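3-keto-5-aminohexanoate cleavage protein (Archaeoglobus fulgidus, PDB 3LOT) probably catalyses cleavage of 3-keto-5-aminohexanoate as a zinc-dependent TIM-barrel enzyme of the beta-keto acid cleavage family. Local coordinates at residues V7-C12 / D298-I303; D168-L173 / L304-K309. All coordinates share one frame; numbering follows the deposited sequence.

Interaction 1. Residues V7-C12 / D298-I303; sequences VVIVTC and DEVREI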
ATOM      1  N   VAL D   7      18.513 -18.100   6.884  1.00 21.07           N
ATOM      2  CA  VAL D   7      18.144 -19.433   6.455  1.00 19.16           C
ATOM      3  C   VAL D   7      16.741 -19.392   5.831  1.00 18.19           C
ATOM      4  O   VAL D   7      15.772 -18.983   6.496  1.00 18.01           O
ATOM      5  CB  VAL D   7      18.175 -20.468   7.613  1.00 19.36           C
ATOM      6  CG1 VAL D   7      17.714 -21.845   7.086  1.00 17.94           C
ATOM      7  CG2 VAL D   7      19.583 -20.568   8.240  1.00 18.40           C
ATOM      8  N   VAL D   8      16.666 -19.866   4.583  1.00 16.18           N
ATOM      9  CA  VAL D   8      15.457 -19.852   3.772  1.00 14.93           C
ATOM     10  C   VAL D   8      15.033 -21.303   3.556  1.00 14.25           C
ATOM     11  O   VAL D   8      15.855 -22.132   3.101  1.00 14.05           O
ATOM     12  CB  VAL D   8      15.694 -19.181   2.379  1.00 14.91           C
ATOM     13  CG1 VAL D   8      14.438 -19.273   1.468  1.00 13.29           C
ATOM     14  CG2 VAL D   8      16.090 -17.765   2.543  1.00 13.70           C
ATOM     15  N   ILE D   9      13.772 -21.613   3.896  1.00 12.55           N
ATOM     16  CA  ILE D   9      13.154 -22.901   3.530  1.00 12.44           C
ATOM     17  C   ILE D   9      12.770 -22.872   2.046  1.00 11.54           C
ATOM     18  O   ILE D   9      11.963 -22.057   1.633  1.00 13.25           O
ATOM     19  CB  ILE D   9      11.904 -23.229   4.392  1.00 12.07           C
ATOM     20  CG1 ILE D   9      12.278 -23.241   5.883  1.00 13.34           C
ATOM     21  CG2 ILE D   9      11.268 -24.570   3.938  1.00 10.14           C
ATOM     22  CD1 ILE D   9      11.078 -23.544   6.843  1.00 10.60           C
ATOM     23  N   VAL D  10      13.426 -23.690   1.234  1.00 12.20           N
ATOM     24  CA  VAL D  10      13.024 -23.935  -0.139  1.00 11.11           C
ATOM     25  C   VAL D  10      12.192 -25.232  -0.243  1.00 11.92           C
ATOM     26  O   VAL D  10      12.699 -26.354   0.060  1.00 11.79           O
ATOM     27  CB  VAL D  10      14.236 -24.016  -1.052  1.00 11.45           C
ATOM     28  CG1 VAL D  10      13.763 -24.110  -2.539  1.00 11.38           C
ATOM     29  CG2 VAL D  10      15.140 -22.752  -0.889  1.00  9.76           C
ATOM     30  N   THR D  11      10.926 -25.092  -0.655  1.00 11.73           N
ATOM     31  CA  THR D  11      10.033 -26.230  -0.831  1.00 12.23           C
ATOM     32  C   THR D  11       9.973 -26.575  -2.285  1.00 11.78           C
ATOM     33  O   THR D  11       9.927 -25.671  -3.134  1.00 11.66           O
ATOM     34  CB  THR D  11       8.610 -25.937  -0.338  1.00 12.08           C
ATOM     35  OG1 THR D  11       8.656 -25.701   1.073  1.00 16.65           O
ATOM     36  CG2 THR D  11       7.703 -27.156  -0.642  1.00 13.49           C
ATOM     37  N   CYS D  12      10.022 -27.865  -2.623  1.00 11.51           N
ATOM     38  CA  CYS D  12       9.830 -28.223  -4.035  1.00 11.70           C
ATOM     39  C   CYS D  12       8.534 -28.998  -4.254  1.00 11.39           C
ATOM     40  O   CYS D  12       8.374 -30.073  -3.704  1.00 11.85           O
ATOM     41  CB  CYS D  12      11.029 -28.964  -4.613  1.00 11.72           C
ATOM     42  SG  CYS D  12      10.934 -29.031  -6.438  1.00 14.17           S
ATOM     43  N   ASP D 298      16.338 -31.053   8.640  1.00 14.17           N
ATOM     44  CA  ASP D 298      16.204 -30.964  10.097  1.00 15.39           C
ATOM     45  C   ASP D 298      15.995 -29.519  10.585  1.00 14.90           C
ATOM     46  O   ASP D 298      15.276 -29.281  11.574  1.00 14.18           O
ATOM     47  CB  ASP D 298      17.350 -31.656  10.808  1.00 16.17           C
ATOM     48  CG  ASP D 298      17.186 -33.194  10.810  1.00 21.51           C
ATOM     49  OD1 ASP D 298      16.034 -33.749  10.589  1.00 21.30           O
ATOM     50  OD2 ASP D 298      18.238 -33.859  11.021  1.00 26.12           O
ATOM     51  N   GLU D 299      16.578 -28.566   9.857  1.00 14.15           N
ATOM     52  CA  GLU D 299      16.343 -27.142  10.095  1.00 13.38           C
ATOM     53  C   GLU D 299      14.884 -26.762   9.825  1.00 12.74           C
ATOM     54  O   GLU D 299      14.273 -26.043  10.595  1.00 12.91           O
ATOM     55  CB  GLU D 299      17.311 -26.306   9.239  1.00 13.44           C
ATOM     56  CG  GLU D 299      18.706 -26.342   9.810  1.00 13.48           C
ATOM     57  CD  GLU D 299      19.791 -25.721   8.925  1.00 14.64           C
ATOM     58  OE1 GLU D 299      19.593 -25.529   7.717  1.00 16.91           O
ATOM     59  OE2 GLU D 299      20.888 -25.426   9.455  1.00 14.58           O
ATOM     60  N   VAL D 300      14.315 -27.302   8.750  1.00 12.36           N
ATOM     61  CA  VAL D 300      12.925 -27.110   8.458  1.00 11.45           C
ATOM     62  C   VAL D 300      12.077 -27.602   9.660  1.00 12.55           C
ATOM     63  O   VAL D 300      11.148 -26.918  10.145  1.00 12.81           O
ATOM     64  CB  VAL D 300      12.504 -27.839   7.147  1.00 10.90           C
ATOM     65  CG1 VAL D 300      10.937 -27.929   7.074  1.00  8.70           C
ATOM     66  CG2 VAL D 300      13.113 -27.107   5.888  1.00 10.99           C
ATOM     67  N   ARG D 301      12.386 -28.797  10.145  1.00 13.17           N
ATOM     68  CA  ARG D 301      11.663 -29.344  11.281  1.00 13.17           C
ATOM     69  C   ARG D 301      11.735 -28.415  12.515  1.00 14.40           C
ATOM     70  O   ARG D 301      10.733 -28.232  13.221  1.00 15.79           O
ATOM     71  CB  ARG D 301      12.201 -30.743  11.608  1.00 13.54           C
ATOM     72  CG  ARG D 301      11.790 -31.783  10.588  1.00 11.38           C
ATOM     73  CD  ARG D 301      12.278 -33.224  10.934  1.00 11.81           C
ATOM     74  NE  ARG D 301      11.777 -34.072   9.858  1.00 13.10           N
ATOM     75  CZ  ARG D 301      12.452 -34.403   8.765  1.00 13.63           C
ATOM     76  NH1 ARG D 301      13.732 -34.124   8.629  1.00 14.73           N
ATOM     77  NH2 ARG D 301      11.852 -35.124   7.841  1.00 13.69           N
ATOM     78  N   GLU D 302      12.897 -27.828  12.772  1.00 14.77           N
ATOM     79  CA  GLU D 302      13.071 -26.982  13.966  1.00 14.60           C
ATOM     80  C   GLU D 302      12.377 -25.649  13.727  1.00 14.46           C
ATOM     81  O   GLU D 302      11.765 -25.090  14.643  1.00 13.98           O
ATOM     82  CB  GLU D 302      14.563 -26.811  14.299  1.00 14.97           C
ATOM     83  CG  GLU D 302      14.869 -26.051  15.606  1.00 16.86           C
ATOM     84  CD  GLU D 302      14.757 -24.522  15.475  1.00 18.49           C
ATOM     85  OE1 GLU D 302      14.936 -24.001  14.345  1.00 20.25           O
ATOM     86  OE2 GLU D 302      14.462 -23.835  16.491  1.00 17.58           O
ATOM     87  N   ILE D 303      12.469 -25.133  12.508  1.00 13.51           N
ATOM     88  CA  ILE D 303      11.842 -23.866  12.186  1.00 13.49           C
ATOM     89  C   ILE D 303      10.328 -23.956  12.288  1.00 12.99           C
ATOM     90  O   ILE D 303       9.727 -23.120  12.938  1.00 14.05           O
ATOM     91  CB  ILE D 303      12.223 -23.348  10.782  1.00 13.60           C
ATOM     92  CG1 ILE D 303      13.712 -22.958  10.743  1.00 14.00           C
ATOM     93  CG2 ILE D 303      11.327 -22.191  10.385  1.00 13.56           C
ATOM     94  CD1 ILE D 303      14.252 -22.687   9.337  1.00 16.09           C
TER
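I9 meets I303 and V300 where helix 297-304 lies across the floor of the TIM barrel, against the beginning of strand 7-13. That the helix covers the strands' N-terminal ends follows from its partners: V7 opens strand 7-13, and V300 also packs on V82, at the start of strand 82-85. I9, with the most surface buried here, meets two helix residues, CD1 turned to I303 and CG2 to V300, with CG1 touching both. With CG1 anti to the carbonyl carbon (chi1 -57°), CD1 points at the helix, and I9 and I303 meet tip to tip, I9 CD1 lying 3.8 Å from I303 CG2. The other branch, I9 CG2, comes within 3.7 Å of V300 CG2. Cutting I9 back to an alanine takes away both branches, and V300 CG2 and I303 CG2 would probably be left facing a gap. The backbone of I9 is held separately, since its N donates to D256 OD1. V7 extends the apolar patch: its CG1 is 4.2 Å from I303 CD1. E299 crosses V7 at about a right angle, its OE1 4.2 Å from V7 CG1; the polar partners of that oxygen are T296 N and, in a salt bridge, R293. I303 itself presents several atoms to I9, its CD1 resting 4.0 Å from I9 CG1.

Interaction 2. Residues D168-L173 / L304-K309; sequences DTKPEL and LGLKGK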
ATOM      1  N   ASP D 168      -1.251 -35.304  14.769  1.00 13.63           N
ATOM      2  CA  ASP D 168      -0.021 -34.595  15.049  1.00 13.88           C
ATOM      3  C   ASP D 168       0.581 -34.156  13.717  1.00 13.17           C
ATOM      4  O   ASP D 168       1.772 -34.350  13.452  1.00 13.63           O
ATOM      5  CB  ASP D 168       0.917 -35.520  15.827  1.00 14.73           C
ATOM      6  CG  ASP D 168       2.062 -34.787  16.474  1.00 18.61           C
ATOM      7  OD1 ASP D 168       2.024 -33.557  16.485  1.00 23.53           O
ATOM      8  OD2 ASP D 168       3.026 -35.435  16.967  1.00 25.50           O
ATOM      9  N   THR D 169      -0.256 -33.575  12.860  1.00 11.90           N
ATOM     10  CA  THR D 169       0.194 -33.048  11.567  1.00 11.06           C
ATOM     11  C   THR D 169       0.093 -31.526  11.568  1.00 12.01           C
ATOM     12  O   THR D 169      -0.921 -30.973  11.972  1.00 10.79           O
ATOM     13  CB  THR D 169      -0.640 -33.622  10.426  1.00 11.78           C
ATOM     14  OG1 THR D 169      -0.544 -35.052  10.412  1.00 13.02           O
ATOM     15  CG2 THR D 169      -0.177 -33.063   9.057  1.00  7.35           C
ATOM     16  N   LYS D 170       1.144 -30.841  11.126  1.00 12.39           N
ATOM     17  CA  LYS D 170       1.114 -29.392  11.081  1.00 13.09           C
ATOM     18  C   LYS D 170       0.381 -28.929   9.831  1.00 13.46           C
ATOM     19  O   LYS D 170       0.692 -29.378   8.725  1.00 12.29           O
ATOM     20  CB  LYS D 170       2.492 -28.760  11.046  1.00 13.46           C
ATOM     21  CG  LYS D 170       2.390 -27.239  11.231  1.00 16.55           C
ATOM     22  CD  LYS D 170       3.702 -26.561  11.433  1.00 19.91           C
ATOM     23  CE  LYS D 170       3.536 -25.019  11.681  1.00 19.84           C
ATOM     24  NZ  LYS D 170       2.959 -24.714  13.008  1.00 19.41           N
ATOM     25  N   PRO D 171      -0.561 -27.992   9.997  1.00 14.23           N
ATOM     26  CA  PRO D 171      -1.185 -27.380   8.845  1.00 14.55           C
ATOM     27  C   PRO D 171      -0.287 -26.370   8.140  1.00 14.35           C
ATOM     28  O   PRO D 171       0.313 -25.484   8.754  1.00 14.68           O
ATOM     29  CB  PRO D 171      -2.413 -26.662   9.452  1.00 15.07           C
ATOM     30  CG  PRO D 171      -2.543 -27.199  10.809  1.00 14.65           C
ATOM     31  CD  PRO D 171      -1.217 -27.581  11.249  1.00 14.17           C
ATOM     32  N   GLU D 172      -0.217 -26.498   6.829  1.00 15.14           N
ATOM     33  CA  GLU D 172       0.350 -25.458   6.001  1.00 14.09           C
ATOM     34  C   GLU D 172      -0.835 -24.831   5.302  1.00 14.44           C
ATOM     35  O   GLU D 172      -1.467 -25.481   4.481  1.00 14.26           O
ATOM     36  CB  GLU D 172       1.309 -26.031   4.982  1.00 15.27           C
ATOM     37  CG  GLU D 172       1.886 -24.956   4.074  1.00 15.12           C
ATOM     38  CD  GLU D 172       2.934 -25.462   3.135  1.00 19.51           C
ATOM     39  OE1 GLU D 172       2.556 -25.979   2.081  1.00 23.56           O
ATOM     40  OE2 GLU D 172       4.125 -25.260   3.408  1.00 23.26           O
ATOM     41  N   LEU D 173      -1.084 -23.552   5.593  1.00 13.74           N
ATOM     42  CA  LEU D 173      -2.389 -22.952   5.364  1.00 13.94           C
ATOM     43  C   LEU D 173      -2.309 -22.201   4.064  1.00 13.65           C
ATOM     44  O   LEU D 173      -1.712 -21.148   4.011  1.00 14.89           O
ATOM     45  CB  LEU D 173      -2.728 -22.014   6.514  1.00 13.72           C
ATOM     46  CG  LEU D 173      -2.787 -22.673   7.922  1.00 14.02           C
ATOM     47  CD1 LEU D 173      -2.743 -21.588   8.965  1.00 16.59           C
ATOM     48  CD2 LEU D 173      -4.060 -23.510   8.053  1.00 16.47           C
ATOM     49  N   LEU D 304       9.710 -24.981  11.715  1.00 13.09           N
ATOM     50  CA  LEU D 304       8.234 -25.122  11.755  1.00 12.89           C
ATOM     51  C   LEU D 304       7.694 -25.936  12.959  1.00 13.69           C
ATOM     52  O   LEU D 304       6.480 -26.063  13.126  1.00 15.35           O
ATOM     53  CB  LEU D 304       7.773 -25.768  10.476  1.00 12.45           C
ATOM     54  CG  LEU D 304       8.226 -25.014   9.225  1.00 12.39           C
ATOM     55  CD1 LEU D 304       7.751 -25.764   7.965  1.00  9.14           C
ATOM     56  CD2 LEU D 304       7.666 -23.599   9.274  1.00 10.23           C
ATOM     57  N   GLY D 305       8.564 -26.455  13.810  1.00 13.49           N
ATOM     58  CA  GLY D 305       8.133 -27.280  14.958  1.00 13.75           C
ATOM     59  C   GLY D 305       7.511 -28.618  14.585  1.00 13.09           C
ATOM     60  O   GLY D 305       6.460 -28.975  15.086  1.00 13.35           O
ATOM     61  N   LEU D 306       8.163 -29.350  13.681  1.00 12.71           N
ATOM     62  CA  LEU D 306       7.610 -30.584  13.136  1.00 11.86           C
ATOM     63  C   LEU D 306       7.999 -31.774  13.986  1.00 12.09           C
ATOM     64  O   LEU D 306       8.978 -31.709  14.717  1.00 11.36           O
ATOM     65  CB  LEU D 306       8.066 -30.789  11.696  1.00 11.41           C
ATOM     66  CG  LEU D 306       7.671 -29.675  10.727  1.00  9.97           C
ATOM     67  CD1 LEU D 306       8.017 -30.085   9.279  1.00 10.02           C
ATOM     68  CD2 LEU D 306       6.181 -29.432  10.969  1.00  7.92           C
ATOM     69  N   LYS D 307       7.260 -32.868  13.870  1.00 12.61           N
ATOM     70  CA  LYS D 307       7.392 -33.965  14.856  1.00 12.58           C
ATOM     71  C   LYS D 307       8.598 -34.881  14.678  1.00 13.55           C
ATOM     72  O   LYS D 307       9.067 -35.530  15.665  1.00 13.24           O
ATOM     73  CB  LYS D 307       6.108 -34.768  14.944  1.00 13.32           C
ATOM     74  CG  LYS D 307       5.765 -35.666  13.757  1.00 12.53           C
ATOM     75  CD  LYS D 307       4.353 -36.148  13.870  1.00 11.76           C
ATOM     76  CE  LYS D 307       3.861 -36.801  12.598  1.00 11.08           C
ATOM     77  NZ  LYS D 307       2.484 -37.309  12.765  1.00  8.50           N
ATOM     78  N   GLY D 308       9.129 -34.942  13.464  1.00 14.02           N
ATOM     79  CA  GLY D 308      10.287 -35.806  13.192  1.00 14.91           C
ATOM     80  C   GLY D 308      10.033 -36.808  12.080  1.00 15.31           C
ATOM     81  O   GLY D 308       8.907 -37.281  11.895  1.00 15.01           O
ATOM     82  N   LYS D 309      11.096 -37.160  11.358  1.00 16.45           N
ATOM     83  CA  LYS D 309      10.969 -37.971  10.116  1.00 16.79           C
ATOM     84  C   LYS D 309      10.419 -39.352  10.375  1.00 15.27           C
ATOM     85  O   LYS D 309       9.726 -39.937   9.533  1.00 14.66           O
ATOM     86  CB  LYS D 309      12.323 -38.066   9.347  1.00 17.48           C
ATOM     87  CG  LYS D 309      13.417 -38.933   9.977  1.00 22.68           C
ATOM     88  CD  LYS D 309      14.778 -38.720   9.279  1.00 25.68           C
ATOM     89  CE  LYS D 309      15.942 -39.387  10.053  1.00 28.28           C
ATOM     90  NZ  LYS D 309      17.330 -38.806   9.783  1.00 27.99           N
TER
HETATM   91  O   HOH W   1       4.623 -26.191  15.270  1.00 39.15           O
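K307 meets D168, and K170 meets L306 and L304, where the loop after helix 297-304 passes the entry to strand 170-175, at the floor of the TIM barrel. D168, just before that strand, is the C-prime residue of a Schellman motif ending helix 154-166. One direct hydrogen bond spans the segments: K307 NZ donates to D168 O at 3.1 Å. The donor sits 61° above the carbonyl plane, with a C=O...N angle of 115°, so it approaches from over the carbonyl rather than along a lone pair. K307 NZ also donates to K108 O, so the ammonium is gripped by backbone carbonyls on two sections of chain. Electrostatics add a looser term: D168 OD2 is 4.6 Å from K307 NZ, a distance at which the opposite charges probably attract, though their charged atoms are not in contact. A second polar link runs through water, which accepts from K170 NZ at 3.2 Å and donates to L304 O at 2.8 Å. The bend at the end of K170 (chi4 71°) brings its ammonium to this water, and P196 O takes a further bond from it. Apolar packing accompanies these bonds: L306 crosses K170 at about a right angle, its CD2 lying 3.8 Å from K170 CB. The D168 carboxylate lies alongside the K307 chain, OD2 resting 3.4 Å from K307 CD.

In the fold
Both contacts belong to one covering of the barrel floor: interaction 1 uses helix 297-304, interaction 2 the loop that continues from it. Their strands, 7-13 and 170-175, lie across the barrel from each other, with three strands between them either way round, so the C-terminal chain spans the floor. Chemistry follows place. Interaction 1 is buried and rests on branched aliphatic contacts without a hydrogen bond across it; interaction 2, only partly buried, relies on lysine ammoniums, backbone carbonyls and a water. The two join directly, R301 O probably accepting from L306 N at 2.8 Å, while I9 CD1 packs 4.0 Å from L304 CG.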